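PDB 2GK4: conserved hypothetical protein from Streptococcus pneumoniae, which probably acts in coenzyme A biosynthesis, as a flavoprotein-family relative of the enzymes that join cysteine to phosphopantothenate. Local coordinates for residues Thr9-Glu15 with Met92-Thr98; His30-Ile35 with Lys216-Ala220; Thr98-Met102 with Glu116-Lys120; Glu168-Val172 with His200-Phe204. All blocks are in the same frame, centred on the assembly; numbering follows the deposited sequence.

In the fold
From the N terminus, Thr9-Glu15 leaves the first strand of the large mixed sheet and meets Met92-Thr98, so contact 1 closes a loop of 76 residues deep in the chain. Helix 30-41 starts inside that loop but finds its partner in the last helix, so contact 2 crosses contact 1; the two touch where Ser10 packs on Gly32. Contact 3 follows contact 1 in series, shares Thr98 with it, and closes a short loop at the end of the two-stranded ribbon 97-104/133-140. Contact 4 then ties helix 168-182 to strand 202-205. Contacts 3 and 4 are both nested within the long loop that contact 2 closes, and contact 4 also touches contact 2.

Contact 1 (Thr9-Glu15 with Met92-Thr98); sequences TSGGTSE and MAVSDYT
Met92, a selenomethionine, lies across Thr9 and Thr13 at the C-terminal end of the parallel strands of a Rossmann-like sheet, where the glycine-containing loop after strand 5-9 runs beside the segment leaving neighbouring strand 87-90. Its side chain crosses both threonines at about a right angle. With CG anti to the backbone N (chi1 -176°) the chain reaches out straight and sets SE 3.8 Å from Thr13 CG2, and the bend at chi3 (-68°) turns CE back to 3.3 Å from Ser10 O. Alongside it the backbones form a single beta bridge around Gly12 and Ala93: Ala93 N donates to Gly11 O at 2.8 Å, and Thr13 N to Ala93 O at 3.1 Å. Gly11 takes a positive-phi conformation in this turn.

Farther along, side chains take over from the backbone. The hydroxyls of Thr13 and Ser95 are hydrogen-bonded, OG1 to OG, at 2.6 Å, and Glu15 CG lies 3.6 Å from Ser95 OG. Glu15 is folded at its second torsion, and Thr71 N holds OE2. The other carboxylate oxygen of Glu15, OE1, accepts Thr98 OG1 at 2.8 Å on the anti side, 25° out of the carboxylate plane.

Contact 2 (His30-Ile35 with Lys216-Ala220); sequences HLGKII and KEEIA
Ile34 and Leu31 receive the aliphatic part of Lys216 between the first turns of two helices. Ile34 CD1 lies 3.8 Å from Lys216 CB, the two side chains crossing at about a right angle, while Leu31 CD1 approaches Lys216 CG at 4.0 Å. The lysine runs on past His30, whose ND1 is 3.7 Å from Lys216 CE; the chain is extended as far as CE and bends only at its last torsion. His30 itself rests against its own helix, since Ile34 CD1 sits 3.7 Å above the plane of the imidazole ring, toward its rim. One methyl of Ile34 therefore touches both the histidine and the lysine.

One turn on, the packing becomes purely apolar. Ile34 CG2 meets Ala220 CB at 3.9 Å, and Ile35 CG1 reaches the same methyl at 4.2 Å. The small alanine lets the backbones come close here, with Ile35 CA and Ala220 CA 4.9 Å apart. Leu31 CD1 also touches Ile219 CG2.

Outside this shell, Leu31 and Ile35 both rest on Phe160 of strand 156-163, and Ile219 lies on Ala202 and Phe204 of strand 202-205, which seats both helices on the sheet. A glycerol, probably from the crystallisation liquor, is bound near Leu31. The axes of the two short helical segments come within 9.3 Å and cross at -49°, an angle near that expected for ridges-into-grooves packing, and the pair forms part of one helical layer of the alpha-beta-alpha sandwich.

Contact 3 (Thr98-Met102 with Glu116-Lys120); sequences TPVYM and EFLSK
Val100 and Tyr101 form a classic beta bulge opposite Phe137 of strand 133-140, and both send their side chains toward the 3-10 turn around Phe117. Val100 CG1 touches the turn's backbone, 3.6 Å from Leu118 O. Tyr101 makes the larger contact. Its chi1 of -174° swings the ring away from its own N and brings it beside the rim of Phe117. The two aromatic rings meet rim to rim, their planes 15° apart and their centroids separated by 5.5 Å, with Tyr101 CE1 3.3 Å from Phe117 CD2; neither covers the face of the other.

One face of the tyrosine is taken by Lys120, whose CB makes a CH-pi contact 4.0 Å from the ring centroid. The chain runs on across the ring, with CD near CZ and OH, before NZ turns back to its own segment and forms a salt bridge with Glu116 OE1 at 3.0 Å. The Tyr101 hydroxyl is hydrogen-bonded to Glu107. Phe117 also stacks with Phe137, so the turn is packed against both strands of the ribbon.

Leu118 and Met102 pack on Val133 and Leu138 of the second subunit, respectively. Two successive side chains lie on roughly the same side of the strand, here covered by the 3-10 turn, as in a classic bulge of an antiparallel ribbon.

Contact 4 (Glu168-Val172 with His200-Phe204); sequences EDHLV and HRAIF
Glu168 and Arg201 face each other in a side-on, two-pronged salt bridge between the start of helix 168-182 and the segment that leads into Ile203. Arg201 NE donates to Glu168 OE2 at 2.8 Å, and Arg201 NH2 to Glu168 OE1 at 3.0 Å. Each oxygen uses its syn lone pair, and the carboxylate and guanidinium planes are only 5° apart, so the two flat groups lie edge to edge.

The conformations that permit this differ. Glu168 is extended beyond CG and reaches straight toward the strand. Arg201 instead bends at its second torsion (chi2 89°), which brings the guanidinium round so that its NE edge confronts the acid; the side chains cross at about a right angle.

Next to the charged pair, Ile203 packs its two branches against the helix. Its CG1 branch puts CD1 3.9 Å from Glu168 CB and 4.0 Å from Leu171 CD2, while the other branch, CG2, meets Val172 CG2 at 4.2 Å. Ala202 and Phe204 pack against helix 216-228 instead, on the opposite layer of the sandwich. Leu171 also rests on Ala189 of strand 186-191, the strand that follows its helix.

Arg201 NH1 is hydrogen-bonded to Gln214, so all three guanidinium nitrogens have a partner and the group's rotation is fixed. Paired donors on both carboxylate oxygens would be expected to keep Glu168 ionised, joining helix and sheet through charge as well as apolar contact.

Contact 1 (Thr9-Glu15 with Met92-Thr98)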
loop_
_atom_site.group_PDB
_atom_site.type_symbol
_atom_site.label_atom_id
_atom_site.label_comp_id
_atom_site.label_asym_id
_atom_site.label_seq_id
_atom_site.Cartn_x
_atom_site.Cartn_y
_atom_site.Cartn_z
ATOM N N THR A 9 -7.480 -15.264 -9.721
ATOM C CA THR A 9 -7.018 -13.970 -9.237
ATOM C C THR A 9 -6.722 -14.051 -7.748
ATOM O O THR A 9 -7.380 -14.804 -6.990
ATOM C CB THR A 9 -8.028 -12.794 -9.476
ATOM O OG1 THR A 9 -9.154 -12.935 -8.590
ATOM C CG2 THR A 9 -8.543 -12.752 -10.959
ATOM N N SER A 10 -5.712 -13.306 -7.321
ATOM C CA SER A 10 -5.450 -13.193 -5.892
ATOM C C SER A 10 -4.821 -11.857 -5.517
ATOM O O SER A 10 -4.324 -11.112 -6.367
ATOM C CB SER A 10 -4.504 -14.330 -5.443
ATOM O OG SER A 10 -3.170 -14.013 -5.830
ATOM N N GLY A 11 -4.820 -11.562 -4.221
ATOM C CA GLY A 11 -4.158 -10.358 -3.751
ATOM C C GLY A 11 -5.181 -9.252 -3.561
ATOM O O GLY A 11 -6.303 -9.508 -3.143
ATOM N N GLY A 12 -4.777 -8.015 -3.813
ATOM C CA GLY A 12 -5.697 -6.881 -3.619
ATOM C C GLY A 12 -5.225 -5.696 -4.438
ATOM O O GLY A 12 -4.010 -5.427 -4.544
ATOM N N THR A 13 -6.182 -4.952 -4.977
ATOM C CA THR A 13 -5.888 -3.809 -5.834
ATOM C C THR A 13 -5.437 -2.602 -5.004
ATOM O O THR A 13 -5.777 -2.473 -3.813
ATOM C CB THR A 13 -7.126 -3.383 -6.674
ATOM O OG1 THR A 13 -8.277 -3.177 -5.824
ATOM C CG2 THR A 13 -7.444 -4.437 -7.766
ATOM N N SER A 14 -4.615 -1.751 -5.625
ATOM C CA SER A 14 -4.105 -0.530 -5.010
ATOM C C SER A 14 -4.502 0.623 -5.921
ATOM O O SER A 14 -4.240 0.580 -7.123
ATOM C CB SER A 14 -2.574 -0.555 -4.911
ATOM O OG SER A 14 -2.119 -1.331 -3.808
ATOM N N GLU A 15 -5.124 1.645 -5.352
ATOM C CA GLU A 15 -5.577 2.790 -6.146
ATOM C C GLU A 15 -4.729 4.021 -5.763
ATOM O O GLU A 15 -4.771 4.459 -4.621
ATOM C CB GLU A 15 -7.066 3.037 -5.867
ATOM C CG GLU A 15 -7.975 1.820 -6.102
ATOM C CD GLU A 15 -8.058 1.398 -7.557
ATOM O OE1 GLU A 15 -8.215 2.291 -8.444
ATOM O OE2 GLU A 15 -7.990 0.168 -7.803
HETATM N N MSE A 92 -9.139 -12.334 -5.637
HETATM C CA MSE A 92 -8.535 -11.024 -5.366
HETATM C C MSE A 92 -9.547 -10.126 -4.624
HETATM O O MSE A 92 -10.745 -10.175 -4.908
HETATM C CB MSE A 92 -8.118 -10.348 -6.687
HETATM C CG MSE A 92 -7.395 -9.004 -6.482
HETATM SE SE MSE A 92 -7.032 -8.186 -8.209
HETATM C CE MSE A 92 -5.683 -9.492 -8.861
ATOM N N ALA A 93 -9.065 -9.324 -3.677
ATOM C CA ALA A 93 -9.884 -8.295 -3.034
ATOM C C ALA A 93 -9.861 -7.073 -3.970
ATOM O O ALA A 93 -8.806 -6.434 -4.165
ATOM C CB ALA A 93 -9.291 -7.923 -1.679
ATOM N N VAL A 94 -11.024 -6.725 -4.500
ATOM C CA VAL A 94 -11.096 -5.670 -5.529
ATOM C C VAL A 94 -11.646 -4.413 -4.893
ATOM O O VAL A 94 -12.704 -4.454 -4.259
ATOM C CB VAL A 94 -11.995 -6.137 -6.710
ATOM C CG1 VAL A 94 -12.167 -5.031 -7.781
ATOM C CG2 VAL A 94 -11.385 -7.378 -7.334
ATOM N N SER A 95 -10.929 -3.304 -5.057
ATOM C CA SER A 95 -11.363 -2.011 -4.515
ATOM C C SER A 95 -12.787 -1.686 -4.941
ATOM O O SER A 95 -13.147 -1.839 -6.120
ATOM C CB SER A 95 -10.411 -0.898 -4.965
ATOM O OG SER A 95 -9.125 -1.174 -4.466
ATOM N N ASP A 96 -13.607 -1.268 -3.978
ATOM C CA ASP A 96 -14.934 -0.764 -4.319
ATOM C C ASP A 96 -14.938 0.701 -4.702
ATOM O O ASP A 96 -15.914 1.165 -5.289
ATOM C CB ASP A 96 -15.903 -0.961 -3.171
ATOM C CG ASP A 96 -16.433 -2.364 -3.101
ATOM O OD1 ASP A 96 -16.591 -3.024 -4.160
ATOM O OD2 ASP A 96 -16.708 -2.809 -1.974
ATOM N N TYR A 97 -13.881 1.415 -4.309
ATOM C CA TYR A 97 -13.757 2.854 -4.554
ATOM C C TYR A 97 -12.377 3.239 -5.028
ATOM O O TYR A 97 -11.362 2.648 -4.615
ATOM C CB TYR A 97 -14.086 3.637 -3.260
ATOM C CG TYR A 97 -15.534 3.436 -2.847
ATOM C CD1 TYR A 97 -15.889 2.409 -1.973
ATOM C CD2 TYR A 97 -16.541 4.237 -3.371
ATOM C CE1 TYR A 97 -17.237 2.181 -1.624
ATOM C CE2 TYR A 97 -17.886 4.021 -3.035
ATOM C CZ TYR A 97 -18.225 2.993 -2.164
ATOM O OH TYR A 97 -19.564 2.797 -1.809
ATOM N N THR A 98 -12.337 4.307 -5.820
ATOM C CA THR A 98 -11.093 4.852 -6.308
ATOM C C THR A 98 -11.032 6.380 -6.123
ATOM O O THR A 98 -12.047 7.069 -6.286
ATOM C CB THR A 98 -10.893 4.422 -7.776
ATOM O OG1 THR A 98 -9.548 4.697 -8.171
ATOM C CG2 THR A 98 -11.945 5.072 -8.729
#

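Contact 2 (His30-Ile35 with Lys216-Ala220)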
loop_
_atom_site.group_PDB
_atom_site.type_symbol
_atom_site.label_atom_id
_atom_site.label_comp_id
_atom_site.label_asym_id
_atom_site.label_seq_id
_atom_site.Cartn_x
_atom_site.Cartn_y
_atom_site.Cartn_z
ATOM N N HIS A 30 -2.950 -15.337 0.395
ATOM C CA HIS A 30 -2.506 -16.684 0.796
ATOM C C HIS A 30 -3.406 -17.801 0.262
ATOM O O HIS A 30 -2.934 -18.827 -0.201
ATOM C CB HIS A 30 -2.364 -16.796 2.314
ATOM C CG HIS A 30 -1.656 -18.036 2.772
ATOM N ND1 HIS A 30 -1.917 -18.630 3.990
ATOM C CD2 HIS A 30 -0.695 -18.797 2.184
ATOM C CE1 HIS A 30 -1.149 -19.696 4.134
ATOM N NE2 HIS A 30 -0.398 -19.822 3.056
ATOM N N LEU A 31 -4.711 -17.614 0.336
ATOM C CA LEU A 31 -5.610 -18.663 -0.128
ATOM C C LEU A 31 -5.492 -18.867 -1.642
ATOM O O LEU A 31 -5.397 -20.006 -2.109
ATOM C CB LEU A 31 -7.015 -18.345 0.302
ATOM C CG LEU A 31 -8.084 -19.372 -0.061
ATOM C CD1 LEU A 31 -7.783 -20.783 0.467
ATOM C CD2 LEU A 31 -9.396 -18.848 0.506
ATOM N N GLY A 32 -5.405 -17.763 -2.388
ATOM C CA GLY A 32 -5.131 -17.815 -3.823
ATOM C C GLY A 32 -3.886 -18.617 -4.171
ATOM O O GLY A 32 -3.883 -19.407 -5.124
ATOM N N LYS A 33 -2.825 -18.408 -3.392
ATOM C CA LYS A 33 -1.580 -19.141 -3.578
ATOM C C LYS A 33 -1.792 -20.637 -3.404
ATOM O O LYS A 33 -1.346 -21.420 -4.237
ATOM C CB LYS A 33 -0.504 -18.621 -2.606
ATOM C CG LYS A 33 0.799 -19.448 -2.616
ATOM C CD LYS A 33 1.789 -18.822 -1.655
ATOM C CE LYS A 33 3.115 -19.516 -1.712
ATOM N NZ LYS A 33 3.048 -20.805 -0.949
ATOM N N ILE A 34 -2.503 -21.041 -2.347
ATOM C CA ILE A 34 -2.697 -22.478 -2.064
ATOM C C ILE A 34 -3.579 -23.115 -3.133
ATOM O O ILE A 34 -3.307 -24.231 -3.598
ATOM C CB ILE A 34 -3.299 -22.715 -0.656
ATOM C CG1 ILE A 34 -2.322 -22.227 0.440
ATOM C CG2 ILE A 34 -3.590 -24.217 -0.430
ATOM C CD1 ILE A 34 -2.937 -22.261 1.852
ATOM N N ILE A 35 -4.612 -22.396 -3.562
ATOM C CA ILE A 35 -5.473 -22.909 -4.627
ATOM C C ILE A 35 -4.662 -23.142 -5.896
ATOM O O ILE A 35 -4.762 -24.200 -6.527
ATOM C CB ILE A 35 -6.654 -21.952 -4.862
ATOM C CG1 ILE A 35 -7.588 -22.055 -3.628
ATOM C CG2 ILE A 35 -7.395 -22.312 -6.171
ATOM C CD1 ILE A 35 -8.630 -20.879 -3.566
ATOM N N LYS A 216 -7.881 -23.969 4.909
ATOM C CA LYS A 216 -7.463 -23.531 3.592
ATOM C C LYS A 216 -7.162 -24.702 2.694
ATOM O O LYS A 216 -7.497 -24.677 1.528
ATOM C CB LYS A 216 -6.202 -22.654 3.703
ATOM C CG LYS A 216 -6.503 -21.231 4.178
ATOM C CD LYS A 216 -5.201 -20.390 4.398
ATOM C CE LYS A 216 -5.541 -18.920 4.611
ATOM N NZ LYS A 216 -6.423 -18.719 5.843
ATOM N N GLU A 217 -6.515 -25.726 3.244
ATOM C CA GLU A 217 -6.193 -26.914 2.457
ATOM C C GLU A 217 -7.489 -27.590 2.000
ATOM O O GLU A 217 -7.600 -28.014 0.843
ATOM C CB GLU A 217 -5.307 -27.867 3.268
ATOM C CG GLU A 217 -3.906 -27.291 3.582
ATOM C CD GLU A 217 -3.903 -26.136 4.606
ATOM O OE1 GLU A 217 -4.738 -26.115 5.547
ATOM O OE2 GLU A 217 -3.037 -25.246 4.470
ATOM N N GLU A 218 -8.479 -27.647 2.892
ATOM C CA GLU A 218 -9.773 -28.247 2.549
ATOM C C GLU A 218 -10.481 -27.426 1.483
ATOM O O GLU A 218 -11.151 -28.003 0.609
ATOM C CB GLU A 218 -10.682 -28.362 3.772
ATOM C CG GLU A 218 -10.584 -29.697 4.510
ATOM C CD GLU A 218 -11.339 -29.709 5.849
ATOM O OE1 GLU A 218 -12.424 -29.081 5.966
ATOM O OE2 GLU A 218 -10.838 -30.366 6.793
ATOM N N ILE A 219 -10.347 -26.093 1.560
ATOM C CA ILE A 219 -10.903 -25.209 0.514
ATOM C C ILE A 219 -10.316 -25.592 -0.840
ATOM O O ILE A 219 -11.057 -25.853 -1.811
ATOM C CB ILE A 219 -10.680 -23.686 0.818
ATOM C CG1 ILE A 219 -11.445 -23.281 2.085
ATOM C CG2 ILE A 219 -11.113 -22.799 -0.382
ATOM C CD1 ILE A 219 -11.028 -21.880 2.679
ATOM N N ALA A 220 -8.979 -25.631 -0.895
ATOM C CA ALA A 220 -8.287 -26.005 -2.137
ATOM C C ALA A 220 -8.661 -27.384 -2.679
ATOM O O ALA A 220 -8.907 -27.522 -3.892
ATOM C CB ALA A 220 -6.743 -25.831 -2.008
#

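Contact 3 (Thr98-Met102 with Glu116-Lys120)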
loop_
_atom_site.group_PDB
_atom_site.type_symbol
_atom_site.label_atom_id
_atom_site.label_comp_id
_atom_site.label_asym_id
_atom_site.label_seq_id
_atom_site.Cartn_x
_atom_site.Cartn_y
_atom_site.Cartn_z
ATOM N N THR A 98 -12.337 4.307 -5.820
ATOM C CA THR A 98 -11.093 4.852 -6.308
ATOM C C THR A 98 -11.032 6.380 -6.123
ATOM O O THR A 98 -12.047 7.069 -6.286
ATOM C CB THR A 98 -10.893 4.422 -7.776
ATOM O OG1 THR A 98 -9.548 4.697 -8.171
ATOM C CG2 THR A 98 -11.945 5.072 -8.729
ATOM N N PRO A 99 -9.846 6.914 -5.757
ATOM C CA PRO A 99 -9.671 8.337 -5.510
ATOM C C PRO A 99 -10.099 9.207 -6.685
ATOM O O PRO A 99 -9.853 8.857 -7.853
ATOM C CB PRO A 99 -8.152 8.468 -5.314
ATOM C CG PRO A 99 -7.759 7.174 -4.722
ATOM C CD PRO A 99 -8.585 6.169 -5.503
ATOM N N VAL A 100 -10.749 10.337 -6.376
ATOM C CA VAL A 100 -11.079 11.314 -7.394
ATOM C C VAL A 100 -10.379 12.647 -7.099
ATOM O O VAL A 100 -9.681 13.209 -7.960
ATOM C CB VAL A 100 -12.615 11.524 -7.514
ATOM C CG1 VAL A 100 -12.936 12.689 -8.483
ATOM C CG2 VAL A 100 -13.285 10.244 -7.993
ATOM N N TYR A 101 -10.517 13.116 -5.866
ATOM C CA TYR A 101 -10.075 14.462 -5.515
ATOM C C TYR A 101 -9.671 14.517 -4.060
ATOM O O TYR A 101 -10.399 14.048 -3.189
ATOM C CB TYR A 101 -11.212 15.443 -5.773
ATOM C CG TYR A 101 -10.859 16.900 -5.601
ATOM C CD1 TYR A 101 -11.411 17.643 -4.567
ATOM C CD2 TYR A 101 -10.003 17.546 -6.496
ATOM C CE1 TYR A 101 -11.114 19.013 -4.416
ATOM C CE2 TYR A 101 -9.708 18.918 -6.356
ATOM C CZ TYR A 101 -10.262 19.635 -5.305
ATOM O OH TYR A 101 -9.997 20.996 -5.149
HETATM N N MSE A 102 -8.501 15.095 -3.808
HETATM C CA MSE A 102 -7.935 15.182 -2.469
HETATM C C MSE A 102 -7.710 16.653 -2.153
HETATM O O MSE A 102 -7.089 17.370 -2.936
HETATM C CB MSE A 102 -6.595 14.441 -2.441
HETATM C CG MSE A 102 -5.685 14.747 -1.257
HETATM SE SE MSE A 102 -5.919 13.461 0.147
HETATM C CE MSE A 102 -7.152 14.167 0.963
ATOM N N GLU A 116 -19.745 18.822 -6.225
ATOM C CA GLU A 116 -18.859 19.629 -7.090
ATOM C C GLU A 116 -17.468 18.991 -7.190
ATOM O O GLU A 116 -16.823 19.075 -8.224
ATOM C CB GLU A 116 -18.719 21.086 -6.616
ATOM C CG GLU A 116 -17.753 21.313 -5.417
ATOM C CD GLU A 116 -17.569 22.804 -5.008
ATOM O OE1 GLU A 116 -16.989 23.587 -5.797
ATOM O OE2 GLU A 116 -17.959 23.183 -3.879
ATOM N N PHE A 117 -17.039 18.346 -6.109
ATOM C CA PHE A 117 -15.678 17.822 -6.001
ATOM C C PHE A 117 -15.433 16.612 -6.893
ATOM O O PHE A 117 -14.275 16.287 -7.200
ATOM C CB PHE A 117 -15.336 17.503 -4.546
ATOM C CG PHE A 117 -15.243 18.727 -3.663
ATOM C CD1 PHE A 117 -16.082 18.874 -2.575
ATOM C CD2 PHE A 117 -14.321 19.719 -3.924
ATOM C CE1 PHE A 117 -16.009 20.006 -1.758
ATOM C CE2 PHE A 117 -14.230 20.850 -3.114
ATOM C CZ PHE A 117 -15.080 20.994 -2.031
ATOM N N LEU A 118 -16.507 15.968 -7.335
ATOM C CA LEU A 118 -16.374 14.781 -8.190
ATOM C C LEU A 118 -15.987 15.116 -9.627
ATOM O O LEU A 118 -15.592 14.219 -10.402
ATOM C CB LEU A 118 -17.658 13.956 -8.225
ATOM C CG LEU A 118 -18.390 13.590 -6.941
ATOM C CD1 LEU A 118 -19.574 12.676 -7.271
ATOM C CD2 LEU A 118 -17.462 12.934 -5.966
ATOM N N SER A 119 -16.131 16.387 -9.994
ATOM C CA SER A 119 -15.844 16.808 -11.355
ATOM C C SER A 119 -14.570 17.648 -11.423
ATOM O O SER A 119 -14.274 18.262 -12.457
ATOM C CB SER A 119 -17.029 17.567 -11.933
ATOM O OG SER A 119 -17.163 18.798 -11.265
ATOM N N LYS A 120 -13.822 17.657 -10.318
ATOM C CA LYS A 120 -12.551 18.381 -10.203
ATOM C C LYS A 120 -11.331 17.449 -10.296
ATOM O O LYS A 120 -11.442 16.227 -10.121
ATOM C CB LYS A 120 -12.486 19.151 -8.875
ATOM C CG LYS A 120 -13.520 20.260 -8.734
ATOM C CD LYS A 120 -13.131 21.204 -7.609
ATOM C CE LYS A 120 -14.342 21.946 -7.044
ATOM N NZ LYS A 120 -15.000 22.925 -7.993
#

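Contact 4 (Glu168-Val172 with His200-Phe204)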
loop_
_atom_site.group_PDB
_atom_site.type_symbol
_atom_site.label_atom_id
_atom_site.label_comp_id
_atom_site.label_asym_id
_atom_site.label_seq_id
_atom_site.Cartn_x
_atom_site.Cartn_y
_atom_site.Cartn_z
ATOM N N GLU A 168 -23.788 -17.513 10.018
ATOM C CA GLU A 168 -23.621 -18.263 8.774
ATOM C C GLU A 168 -24.827 -18.180 7.857
ATOM O O GLU A 168 -24.668 -18.185 6.666
ATOM C CB GLU A 168 -23.192 -19.713 9.055
ATOM C CG GLU A 168 -21.848 -19.759 9.769
ATOM C CD GLU A 168 -21.212 -21.148 9.775
ATOM O OE1 GLU A 168 -21.947 -22.173 9.700
ATOM O OE2 GLU A 168 -19.968 -21.194 9.885
ATOM N N ASP A 169 -26.045 -18.073 8.396
ATOM C CA ASP A 169 -27.208 -17.930 7.538
ATOM C C ASP A 169 -27.155 -16.586 6.772
ATOM O O ASP A 169 -27.567 -16.509 5.613
ATOM C CB ASP A 169 -28.513 -18.067 8.346
ATOM C CG ASP A 169 -28.840 -19.525 8.702
ATOM O OD1 ASP A 169 -28.332 -20.444 8.023
ATOM O OD2 ASP A 169 -29.622 -19.757 9.655
ATOM N N HIS A 170 -26.617 -15.546 7.411
ATOM C CA HIS A 170 -26.519 -14.230 6.751
ATOM C C HIS A 170 -25.476 -14.317 5.648
ATOM O O HIS A 170 -25.682 -13.808 4.536
ATOM C CB HIS A 170 -26.167 -13.123 7.751
ATOM C CG HIS A 170 -25.960 -11.773 7.123
ATOM N ND1 HIS A 170 -26.982 -11.063 6.534
ATOM C CD2 HIS A 170 -24.850 -11.003 7.001
ATOM C CE1 HIS A 170 -26.514 -9.912 6.083
ATOM N NE2 HIS A 170 -25.222 -9.857 6.341
ATOM N N LEU A 171 -24.390 -15.023 5.954
ATOM C CA LEU A 171 -23.295 -15.231 5.024
ATOM C C LEU A 171 -23.845 -15.923 3.772
ATOM O O LEU A 171 -23.547 -15.517 2.652
ATOM C CB LEU A 171 -22.216 -16.075 5.711
ATOM C CG LEU A 171 -20.795 -16.208 5.204
ATOM C CD1 LEU A 171 -20.206 -14.833 4.817
ATOM C CD2 LEU A 171 -19.900 -16.916 6.267
ATOM N N VAL A 172 -24.641 -16.971 3.973
ATOM C CA VAL A 172 -25.294 -17.675 2.864
ATOM C C VAL A 172 -26.242 -16.775 2.056
ATOM O O VAL A 172 -26.197 -16.771 0.821
ATOM C CB VAL A 172 -26.055 -18.934 3.371
ATOM C CG1 VAL A 172 -26.938 -19.534 2.251
ATOM C CG2 VAL A 172 -25.011 -19.958 3.852
ATOM N N HIS A 200 -9.813 -22.203 8.747
ATOM C CA HIS A 200 -10.373 -21.212 7.855
ATOM C C HIS A 200 -11.738 -21.766 7.496
ATOM O O HIS A 200 -11.863 -22.517 6.541
ATOM C CB HIS A 200 -9.519 -21.088 6.576
ATOM C CG HIS A 200 -9.839 -19.883 5.743
ATOM N ND1 HIS A 200 -11.126 -19.506 5.414
ATOM C CD2 HIS A 200 -9.026 -18.970 5.168
ATOM C CE1 HIS A 200 -11.090 -18.407 4.680
ATOM N NE2 HIS A 200 -9.828 -18.057 4.522
ATOM N N ARG A 201 -12.732 -21.446 8.300
ATOM C CA ARG A 201 -14.108 -21.928 8.028
ATOM C C ARG A 201 -14.602 -21.263 6.754
ATOM O O ARG A 201 -14.490 -20.043 6.607
ATOM C CB ARG A 201 -15.023 -21.525 9.200
ATOM C CG ARG A 201 -16.506 -21.774 8.988
ATOM C CD ARG A 201 -16.850 -23.157 9.447
ATOM N NE ARG A 201 -18.298 -23.343 9.426
ATOM C CZ ARG A 201 -18.882 -24.537 9.482
ATOM N NH1 ARG A 201 -18.121 -25.626 9.559
ATOM N NH2 ARG A 201 -20.219 -24.630 9.415
ATOM N N ALA A 202 -15.200 -22.045 5.857
ATOM C CA ALA A 202 -15.821 -21.507 4.650
ATOM C C ALA A 202 -17.010 -22.340 4.225
ATOM O O ALA A 202 -17.117 -23.535 4.550
ATOM C CB ALA A 202 -14.806 -21.425 3.496
ATOM N N ILE A 203 -17.914 -21.687 3.522
ATOM C CA ILE A 203 -19.127 -22.340 3.044
ATOM C C ILE A 203 -19.145 -22.190 1.546
ATOM O O ILE A 203 -19.144 -21.067 1.025
ATOM C CB ILE A 203 -20.381 -21.709 3.667
ATOM C CG1 ILE A 203 -20.212 -21.563 5.205
ATOM C CG2 ILE A 203 -21.665 -22.465 3.239
ATOM C CD1 ILE A 203 -21.228 -20.661 5.852
ATOM N N PHE A 204 -19.195 -23.328 0.853
ATOM C CA PHE A 204 -19.305 -23.356 -0.605
ATOM C C PHE A 204 -20.791 -23.206 -0.914
ATOM O O PHE A 204 -21.581 -24.130 -0.670
ATOM C CB PHE A 204 -18.740 -24.689 -1.147
ATOM C CG PHE A 204 -17.242 -24.710 -1.273
ATOM C CD1 PHE A 204 -16.412 -24.323 -0.206
ATOM C CD2 PHE A 204 -16.651 -25.164 -2.458
ATOM C CE1 PHE A 204 -15.014 -24.359 -0.334
ATOM C CE2 PHE A 204 -15.264 -25.225 -2.597
ATOM C CZ PHE A 204 -14.441 -24.835 -1.540
#